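HTH-type transcriptional regulator Rv1985c/MT2039 (Mycobacterium tuberculosis, PDB 3ISP) probably activates expression of the exporter LysE and represses its own gene, acting as a homodimeric LysR-type DNA-binding transcriptional regulator. Local coordinates at residues V18-S22 against F23-A27; P167-S170 against R171-Q175; R176-S179 against D180-A184. All coordinates share one frame; numbering follows the deposited sequence.

Interaction 1: residues V18-S22 against F23-A27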
ATOM      1  N   VAL A  18     -20.123   9.275   1.415  1.00 72.87           N
ATOM      2  CA  VAL A  18     -19.041   8.309   1.268  1.00 74.27           C
ATOM      3  C   VAL A  18     -19.430   7.115   0.403  1.00 78.95           C
ATOM      4  O   VAL A  18     -18.681   6.713  -0.485  1.00 78.01           O
ATOM      5  CB  VAL A  18     -18.529   7.814   2.621  1.00 71.49           C
ATOM      6  CG1 VAL A  18     -17.836   6.481   2.458  1.00 56.10           C
ATOM      7  CG2 VAL A  18     -17.590   8.849   3.229  1.00 72.39           C
ATOM      8  N   GLU A  19     -20.602   6.550   0.659  1.00 83.11           N
ATOM      9  CA  GLU A  19     -21.073   5.412  -0.121  1.00 84.74           C
ATOM     10  C   GLU A  19     -21.309   5.786  -1.593  1.00 83.11           C
ATOM     11  O   GLU A  19     -21.310   4.919  -2.465  1.00 82.17           O
ATOM     12  CB  GLU A  19     -22.347   4.839   0.504  1.00 89.06           C
ATOM     13  CG  GLU A  19     -22.733   3.450   0.007  1.00 97.89           C
ATOM     14  CD  GLU A  19     -23.790   2.790   0.883  1.00105.46           C
ATOM     15  OE1 GLU A  19     -24.033   3.285   2.009  1.00104.71           O
ATOM     16  OE2 GLU A  19     -24.373   1.773   0.444  1.00102.40           O
ATOM     17  N   LEU A  20     -21.496   7.076  -1.860  1.00 78.71           N
ATOM     18  CA  LEU A  20     -21.808   7.541  -3.211  1.00 83.14           C
ATOM     19  C   LEU A  20     -20.687   8.334  -3.865  1.00 83.95           C
ATOM     20  O   LEU A  20     -20.757   8.631  -5.058  1.00 82.12           O
ATOM     21  CB  LEU A  20     -23.085   8.387  -3.210  1.00 89.60           C
ATOM     22  CG  LEU A  20     -24.388   7.734  -3.680  1.00 94.77           C
ATOM     23  CD1 LEU A  20     -24.563   6.348  -3.076  1.00 97.75           C
ATOM     24  CD2 LEU A  20     -25.577   8.626  -3.354  1.00 90.63           C
ATOM     25  N   GLY A  21     -19.673   8.694  -3.080  1.00 82.12           N
ATOM     26  CA  GLY A  21     -18.504   9.403  -3.583  1.00 77.58           C
ATOM     27  C   GLY A  21     -18.756  10.719  -4.306  1.00 83.85           C
ATOM     28  O   GLY A  21     -18.154  10.974  -5.349  1.00 90.70           O
ATOM     29  N   SER A  22     -19.634  11.554  -3.753  1.00 85.18           N
ATOM     30  CA  SER A  22     -19.949  12.866  -4.324  1.00 83.81           C
ATOM     31  C   SER A  22     -20.874  13.662  -3.414  1.00 86.70           C
ATOM     32  O   SER A  22     -21.807  13.105  -2.836  1.00 89.02           O
ATOM     33  CB  SER A  22     -20.621  12.710  -5.686  1.00 88.33           C
ATOM     34  OG  SER A  22     -21.410  13.849  -5.987  1.00 90.59           O
ATOM     35  N   PHE A  23     -20.629  14.965  -3.296  1.00 85.87           N
ATOM     36  CA  PHE A  23     -21.516  15.831  -2.513  1.00 88.74           C
ATOM     37  C   PHE A  23     -22.835  16.099  -3.242  1.00 93.19           C
ATOM     38  O   PHE A  23     -23.901  16.120  -2.629  1.00 90.97           O
ATOM     39  CB  PHE A  23     -20.829  17.155  -2.167  1.00 86.88           C
ATOM     40  CG  PHE A  23     -20.059  17.126  -0.871  1.00 85.53           C
ATOM     41  CD1 PHE A  23     -19.053  16.198  -0.662  1.00 86.16           C
ATOM     42  CD2 PHE A  23     -20.332  18.040   0.131  1.00 82.79           C
ATOM     43  CE1 PHE A  23     -18.342  16.180   0.524  1.00 80.08           C
ATOM     44  CE2 PHE A  23     -19.625  18.025   1.317  1.00 80.03           C
ATOM     45  CZ  PHE A  23     -18.630  17.097   1.514  1.00 77.23           C
ATOM     46  N   ASP A  24     -22.748  16.307  -4.554  1.00101.49           N
ATOM     47  CA  ASP A  24     -23.926  16.538  -5.387  1.00101.17           C
ATOM     48  C   ASP A  24     -24.809  15.296  -5.456  1.00101.32           C
ATOM     49  O   ASP A  24     -26.035  15.384  -5.334  1.00 99.74           O
ATOM     50  CB  ASP A  24     -23.516  16.966  -6.800  1.00102.42           C
ATOM     51  CG  ASP A  24     -23.274  18.463  -6.911  1.00107.56           C
ATOM     52  OD1 ASP A  24     -23.519  19.186  -5.919  1.00103.20           O
ATOM     53  OD2 ASP A  24     -22.844  18.916  -7.995  1.00112.91           O
ATOM     54  N   ALA A  25     -24.181  14.142  -5.658  1.00 97.25           N
ATOM     55  CA  ALA A  25     -24.919  12.890  -5.716  1.00 95.28           C
ATOM     56  C   ALA A  25     -25.751  12.725  -4.455  1.00 94.93           C
ATOM     57  O   ALA A  25     -26.974  12.637  -4.518  1.00100.89           O
ATOM     58  CB  ALA A  25     -23.974  11.716  -5.897  1.00 88.84           C
ATOM     59  N   ALA A  26     -25.087  12.710  -3.307  1.00 93.01           N
ATOM     60  CA  ALA A  26     -25.761  12.454  -2.040  1.00 94.66           C
ATOM     61  C   ALA A  26     -26.782  13.530  -1.693  1.00 98.95           C
ATOM     62  O   ALA A  26     -27.567  13.367  -0.759  1.00 98.49           O
ATOM     63  CB  ALA A  26     -24.749  12.306  -0.925  1.00 89.54           C
ATOM     64  N   ALA A  27     -26.763  14.629  -2.444  1.00100.61           N
ATOM     65  CA  ALA A  27     -27.745  15.696  -2.269  1.00102.43           C
ATOM     66  C   ALA A  27     -29.042  15.336  -2.992  1.00108.17           C
ATOM     67  O   ALA A  27     -30.135  15.432  -2.426  1.00108.00           O
ATOM     68  CB  ALA A  27     -27.194  17.028  -2.776  1.00 95.36           C
TER
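With chi1 at 156°, Ser-22 swings OG to the far side from its backbone N and brings it in front of the amide of Ala-25. Ala-25 N gives its hydrogen to Ser-22 OG over 2.8 Å, and at 171° the bond is almost straight. Ser-22 is thus the N-cap of the short helix 23-27, its side chain occupying an amide in the first turn. The serine also uses its backbone: Ala-26 N reaches Ser-22 O at 3.3 Å, a weak bond, in keeping with a helix that is only loosely hydrogen-bonded. Beside the cap, the CB atoms of Ser-22 and Ala-25 lie against each other.

Helix 23-27 opens the predicted helix-turn-helix of this LysR-family DNA-binding domain, and Gly-21, with its positive phi of 56°, is where the chain leaves the preceding helix 9-20. Across this bend Leu-20 reaches forward by one methyl: CD2 sits 4.1 Å from Ala-26 CA and 4.3 Å from Ala-25 CB, with Arg-29 also against the leucine side chain. Ala-26 is buried and packs back on Ala-16 and Val-17 of helix 9-20. The Phe-23 side chain leaves the turn in a different direction and packs among Val-17, Val-37, Ser-38 and Ile-41, linking the junction to helix 34-48.

Interaction 2: residues P167-S170 against R171-Q175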
ATOM      1  N   PRO A 167      -3.523 -31.348   4.433  1.00 52.19           N
ATOM      2  CA  PRO A 167      -2.572 -31.108   3.339  1.00 56.53           C
ATOM      3  C   PRO A 167      -2.745 -32.183   2.272  1.00 57.50           C
ATOM      4  O   PRO A 167      -2.445 -33.343   2.554  1.00 57.03           O
ATOM      5  CB  PRO A 167      -1.203 -31.286   4.003  1.00 53.83           C
ATOM      6  CG  PRO A 167      -1.485 -31.648   5.450  1.00 59.68           C
ATOM      7  CD  PRO A 167      -2.910 -32.091   5.536  1.00 53.09           C
ATOM      8  N   VAL A 168      -3.224 -31.825   1.084  1.00 50.65           N
ATOM      9  CA  VAL A 168      -3.568 -32.849   0.112  1.00 55.45           C
ATOM     10  C   VAL A 168      -3.014 -32.623  -1.297  1.00 58.82           C
ATOM     11  O   VAL A 168      -2.400 -31.590  -1.585  1.00 58.60           O
ATOM     12  CB  VAL A 168      -5.092 -33.084   0.045  1.00 54.84           C
ATOM     13  CG1 VAL A 168      -5.562 -33.823   1.260  1.00 47.94           C
ATOM     14  CG2 VAL A 168      -5.819 -31.770  -0.100  1.00 56.31           C
ATOM     15  N   ALA A 169      -3.227 -33.625  -2.149  1.00 54.20           N
ATOM     16  CA  ALA A 169      -2.785 -33.625  -3.539  1.00 53.05           C
ATOM     17  C   ALA A 169      -3.334 -34.867  -4.210  1.00 56.38           C
ATOM     18  O   ALA A 169      -3.842 -35.766  -3.544  1.00 58.19           O
ATOM     19  CB  ALA A 169      -1.268 -33.613  -3.630  1.00 53.54           C
ATOM     20  N   SER A 170      -3.230 -34.917  -5.531  1.00 57.31           N
ATOM     21  CA  SER A 170      -3.653 -36.083  -6.288  1.00 55.41           C
ATOM     22  C   SER A 170      -2.539 -37.115  -6.270  1.00 56.75           C
ATOM     23  O   SER A 170      -1.378 -36.772  -6.040  1.00 59.23           O
ATOM     24  CB  SER A 170      -3.950 -35.686  -7.723  1.00 55.68           C
ATOM     25  OG  SER A 170      -2.748 -35.314  -8.366  1.00 61.50           O
ATOM     26  N   ARG A 171      -2.889 -38.374  -6.515  1.00 57.12           N
ATOM     27  CA  ARG A 171      -1.916 -39.464  -6.443  1.00 62.63           C
ATOM     28  C   ARG A 171      -0.765 -39.297  -7.439  1.00 60.98           C
ATOM     29  O   ARG A 171       0.401 -39.525  -7.087  1.00 57.80           O
ATOM     30  CB  ARG A 171      -2.599 -40.827  -6.619  1.00 66.58           C
ATOM     31  CG  ARG A 171      -3.942 -40.930  -5.934  1.00 65.79           C
ATOM     32  CD  ARG A 171      -4.274 -42.353  -5.536  1.00 74.11           C
ATOM     33  NE  ARG A 171      -5.515 -42.401  -4.763  1.00 75.48           N
ATOM     34  CZ  ARG A 171      -5.711 -43.179  -3.700  1.00 78.50           C
ATOM     35  NH1 ARG A 171      -4.739 -43.977  -3.268  1.00 71.09           N
ATOM     36  NH2 ARG A 171      -6.875 -43.151  -3.060  1.00 81.86           N
ATOM     37  N   PRO A 172      -1.086 -38.905  -8.687  1.00 59.31           N
ATOM     38  CA  PRO A 172      -0.020 -38.569  -9.636  1.00 60.70           C
ATOM     39  C   PRO A 172       0.962 -37.564  -9.044  1.00 60.05           C
ATOM     40  O   PRO A 172       2.171 -37.777  -9.148  1.00 63.97           O
ATOM     41  CB  PRO A 172      -0.781 -37.960 -10.810  1.00 54.55           C
ATOM     42  CG  PRO A 172      -2.093 -38.664 -10.787  1.00 54.55           C
ATOM     43  CD  PRO A 172      -2.415 -38.856  -9.324  1.00 57.18           C
ATOM     44  N   PHE A 173       0.462 -36.502  -8.413  1.00 57.35           N
ATOM     45  CA  PHE A 173       1.364 -35.547  -7.766  1.00 63.21           C
ATOM     46  C   PHE A 173       2.269 -36.187  -6.710  1.00 61.88           C
ATOM     47  O   PHE A 173       3.459 -35.872  -6.643  1.00 61.60           O
ATOM     48  CB  PHE A 173       0.641 -34.342  -7.145  1.00 56.83           C
ATOM     49  CG  PHE A 173       1.586 -33.389  -6.477  1.00 54.91           C
ATOM     50  CD1 PHE A 173       2.176 -32.361  -7.197  1.00 54.52           C
ATOM     51  CD2 PHE A 173       1.948 -33.563  -5.155  1.00 53.94           C
ATOM     52  CE1 PHE A 173       3.084 -31.498  -6.599  1.00 53.80           C
ATOM     53  CE2 PHE A 173       2.854 -32.704  -4.557  1.00 56.64           C
ATOM     54  CZ  PHE A 173       3.423 -31.667  -5.284  1.00 53.57           C
ATOM     55  N   VAL A 174       1.702 -37.060  -5.876  1.00 57.83           N
ATOM     56  CA  VAL A 174       2.498 -37.760  -4.873  1.00 62.17           C
ATOM     57  C   VAL A 174       3.552 -38.648  -5.514  1.00 65.89           C
ATOM     58  O   VAL A 174       4.719 -38.568  -5.143  1.00 65.90           O
ATOM     59  CB  VAL A 174       1.643 -38.604  -3.916  1.00 67.29           C
ATOM     60  CG1 VAL A 174       2.535 -39.509  -3.086  1.00 61.86           C
ATOM     61  CG2 VAL A 174       0.825 -37.703  -3.006  1.00 66.88           C
ATOM     62  N   GLN A 175       3.145 -39.486  -6.472  1.00 64.34           N
ATOM     63  CA  GLN A 175       4.103 -40.289  -7.238  1.00 66.17           C
ATOM     64  C   GLN A 175       5.276 -39.443  -7.716  1.00 67.58           C
ATOM     65  O   GLN A 175       6.431 -39.739  -7.417  1.00 75.84           O
ATOM     66  CB  GLN A 175       3.450 -40.972  -8.448  1.00 67.60           C
ATOM     67  CG  GLN A 175       2.867 -42.382  -8.200  1.00 75.89           C
ATOM     68  CD  GLN A 175       3.929 -43.423  -7.826  1.00 89.83           C
ATOM     69  OE1 GLN A 175       4.119 -44.426  -8.530  1.00 73.63           O
ATOM     70  NE2 GLN A 175       4.627 -43.185  -6.710  1.00 93.63           N
TER
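Ala-169 and Phe-173 meet across the bend from strand 155-169 into helix 171-177. The methyl of Ala-169 points at the helix and comes obliquely to the ring, 3.6 Å from Phe-173 CD2, with Phe-173 CG a little farther from Ala-169 CB at 4.0 Å. The phenylalanine meets it through the root of its ring: CG stands anti to the backbone N (chi1 179°), while the side chain goes on to touch Ala-190 and Pro-191. The ring also meets that of His-177, one turn along the helix, with the two planes about 30° apart.

Next in the chain after Ala-169, Ser-170 turns two oxygens to the start of the helix. Its OG accepts a weak bond from Phe-173 N at 3.4 Å. Its carbonyl does better: Val-174 N donates to Ser-170 O over 3.1 Å, lying in the carbonyl plane. Alongside the hydroxyl runs the ring of Pro-172, whose CD is 3.7 Å from Ser-170 OG; having no N-H, this proline suits the first turn of a helix. Arg-171 heads away from the bend in an extended chain, and its NE bonds to Gly-252 O, while Val-174 packs on Val-255 of the neighbouring strand 255-271.

This is a serine N-cap at a strand-to-helix junction, at the end of a strand that runs between 255-271 and 238-241 in the mixed sheet of the LysR substrate-binding domain, which belongs to the periplasmic-binding-protein class.

Interaction 3: residues R176-S179 against D180-A184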
ATOM      1  N   ARG A 176       4.986 -38.383  -8.456  1.00 59.08           N
ATOM      2  CA  ARG A 176       6.060 -37.619  -9.067  1.00 62.53           C
ATOM      3  C   ARG A 176       6.927 -36.901  -8.029  1.00 65.90           C
ATOM      4  O   ARG A 176       8.143 -36.831  -8.174  1.00 70.18           O
ATOM      5  CB  ARG A 176       5.510 -36.653 -10.136  1.00 64.42           C
ATOM      6  CG  ARG A 176       6.558 -35.742 -10.807  1.00 65.05           C
ATOM      7  CD  ARG A 176       7.663 -36.537 -11.519  1.00 69.38           C
ATOM      8  NE  ARG A 176       8.839 -35.719 -11.840  1.00 72.73           N
ATOM      9  CZ  ARG A 176       9.655 -35.185 -10.925  1.00 75.96           C
ATOM     10  NH1 ARG A 176       9.419 -35.363  -9.630  1.00 73.04           N
ATOM     11  NH2 ARG A 176      10.703 -34.457 -11.296  1.00 65.57           N
ATOM     12  N   HIS A 177       6.317 -36.390  -6.966  1.00 69.85           N
ATOM     13  CA  HIS A 177       7.032 -35.459  -6.094  1.00 66.85           C
ATOM     14  C   HIS A 177       7.203 -35.924  -4.653  1.00 69.12           C
ATOM     15  O   HIS A 177       8.095 -35.453  -3.948  1.00 63.85           O
ATOM     16  CB  HIS A 177       6.364 -34.087  -6.128  1.00 62.22           C
ATOM     17  CG  HIS A 177       6.252 -33.506  -7.506  1.00 66.10           C
ATOM     18  ND1 HIS A 177       7.297 -32.855  -8.127  1.00 60.66           N
ATOM     19  CD2 HIS A 177       5.217 -33.477  -8.381  1.00 61.69           C
ATOM     20  CE1 HIS A 177       6.909 -32.451  -9.323  1.00 64.50           C
ATOM     21  NE2 HIS A 177       5.653 -32.817  -9.503  1.00 60.42           N
ATOM     22  N   LEU A 178       6.355 -36.848  -4.220  1.00 73.32           N
ATOM     23  CA  LEU A 178       6.403 -37.325  -2.838  1.00 77.05           C
ATOM     24  C   LEU A 178       6.355 -38.843  -2.776  1.00 79.12           C
ATOM     25  O   LEU A 178       5.628 -39.424  -1.965  1.00 78.69           O
ATOM     26  CB  LEU A 178       5.252 -36.727  -2.033  1.00 70.19           C
ATOM     27  CG  LEU A 178       5.168 -35.211  -2.168  1.00 62.85           C
ATOM     28  CD1 LEU A 178       3.863 -34.716  -1.598  1.00 64.38           C
ATOM     29  CD2 LEU A 178       6.360 -34.564  -1.489  1.00 61.34           C
ATOM     30  N   SER A 179       7.123 -39.483  -3.652  1.00 79.80           N
ATOM     31  CA  SER A 179       7.203 -40.933  -3.662  1.00 81.32           C
ATOM     32  C   SER A 179       7.811 -41.396  -2.344  1.00 85.57           C
ATOM     33  O   SER A 179       7.347 -42.362  -1.736  1.00 86.41           O
ATOM     34  CB  SER A 179       8.038 -41.414  -4.853  1.00 83.03           C
ATOM     35  OG  SER A 179       9.181 -40.591  -5.042  1.00 84.43           O
ATOM     36  N   ASP A 180       8.834 -40.680  -1.889  1.00 82.95           N
ATOM     37  CA  ASP A 180       9.529 -41.058  -0.668  1.00 81.63           C
ATOM     38  C   ASP A 180       8.946 -40.407   0.575  1.00 84.67           C
ATOM     39  O   ASP A 180       9.540 -40.474   1.647  1.00 85.68           O
ATOM     40  CB  ASP A 180      11.021 -40.759  -0.785  1.00 83.03           C
ATOM     41  CG  ASP A 180      11.773 -41.864  -1.500  1.00 91.93           C
ATOM     42  OD1 ASP A 180      11.170 -42.943  -1.698  1.00 90.27           O
ATOM     43  OD2 ASP A 180      12.957 -41.661  -1.862  1.00 95.45           O
ATOM     44  N   GLY A 181       7.778 -39.786   0.425  1.00 83.22           N
ATOM     45  CA  GLY A 181       7.094 -39.162   1.542  1.00 77.16           C
ATOM     46  C   GLY A 181       7.376 -37.678   1.699  1.00 76.92           C
ATOM     47  O   GLY A 181       8.057 -37.068   0.877  1.00 78.19           O
ATOM     48  N   PHE A 182       6.869 -37.106   2.786  1.00 75.68           N
ATOM     49  CA  PHE A 182       6.855 -35.661   2.970  1.00 74.74           C
ATOM     50  C   PHE A 182       8.082 -35.150   3.734  1.00 81.39           C
ATOM     51  O   PHE A 182       7.972 -34.554   4.812  1.00 79.29           O
ATOM     52  CB  PHE A 182       5.540 -35.239   3.651  1.00 74.30           C
ATOM     53  CG  PHE A 182       5.195 -33.787   3.468  1.00 75.83           C
ATOM     54  CD1 PHE A 182       5.473 -33.135   2.272  1.00 75.24           C
ATOM     55  CD2 PHE A 182       4.579 -33.077   4.486  1.00 69.85           C
ATOM     56  CE1 PHE A 182       5.156 -31.797   2.105  1.00 71.12           C
ATOM     57  CE2 PHE A 182       4.258 -31.738   4.327  1.00 68.32           C
ATOM     58  CZ  PHE A 182       4.547 -31.097   3.139  1.00 68.54           C
ATOM     59  N   THR A 183       9.255 -35.378   3.152  1.00 79.64           N
ATOM     60  CA  THR A 183      10.508 -34.938   3.746  1.00 78.24           C
ATOM     61  C   THR A 183      10.753 -33.455   3.497  1.00 79.48           C
ATOM     62  O   THR A 183      10.151 -32.870   2.606  1.00 83.31           O
ATOM     63  CB  THR A 183      11.666 -35.721   3.146  1.00 81.91           C
ATOM     64  OG1 THR A 183      11.340 -37.114   3.159  1.00 82.14           O
ATOM     65  CG2 THR A 183      12.949 -35.482   3.940  1.00 91.34           C
ATOM     66  N   ALA A 184      11.642 -32.849   4.277  1.00 78.43           N
ATOM     67  CA  ALA A 184      12.020 -31.454   4.056  1.00 83.85           C
ATOM     68  C   ALA A 184      12.901 -31.271   2.808  1.00 83.03           C
ATOM     69  O   ALA A 184      13.143 -30.149   2.359  1.00 80.89           O
ATOM     70  CB  ALA A 184      12.705 -30.874   5.299  1.00 80.16           C
TER
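Two tight turns follow one another directly where Leu-178 meets Gly-181 and Phe-182: a type I beta turn from Leu-178 to Gly-181, then an inverse gamma turn centred on Phe-182. Gly-181 joins them with a positive phi of 95°. The beta turn is closed by Gly-181 N donating to Leu-178 O at 3.2 Å, a weak bond, with Ser-179 and Asp-180 in its two central positions. The gamma turn is closed just as lightly, by Thr-183 N on Gly-181 O at 3.1 Å.

Reversing the chain in this way brings the side chains of Leu-178 and Phe-182 side by side, both pointing the same way. One branch of the leucine makes the contact: Leu-178 CD2 lies 4.1 Å from Phe-182 CD1, at the edge of the ring and near its plane. The same methyl, Leu-178 CD2, is 3.8 Å from Gly-181 O. The first torsion of Phe-182 (chi1 -160°) turns the ring away from its own backbone N and sets its CD1 edge beside that methyl. Farther round, the ring makes edge-to-face contacts with Trp-237 and Phe-210. Val-257 of strand 255-271 touches both Leu-178 and Phe-182.

Leu-178 is the first residue to depart from helical angles after helix 171-177, and the arrangement is a type I beta turn followed by an inverse gamma turn, leading into the long loop before helix 201-210 of the LysR substrate-binding domain.

In the fold
The three contacts come in series along the chain and fall in two domains. Interaction 1 belongs to the DNA-binding part, where it joins helices 9-20 and 23-27. Interactions 2 and 3 belong to the substrate-binding domain, on the other side of the chain's centre; the centres of interactions 1 and 2 are about 53 Å apart and those of 1 and 3 about 58 Å, and neither pair comes into contact. Interactions 2 and 3, by contrast, have centres about 10 Å apart and share helix 171-177, which one starts and the other leaves; Phe-173 CE2 packs on Leu-178 CD1 at 3.7 Å. The separation reflects the elongated two-domain build of a LysR regulator.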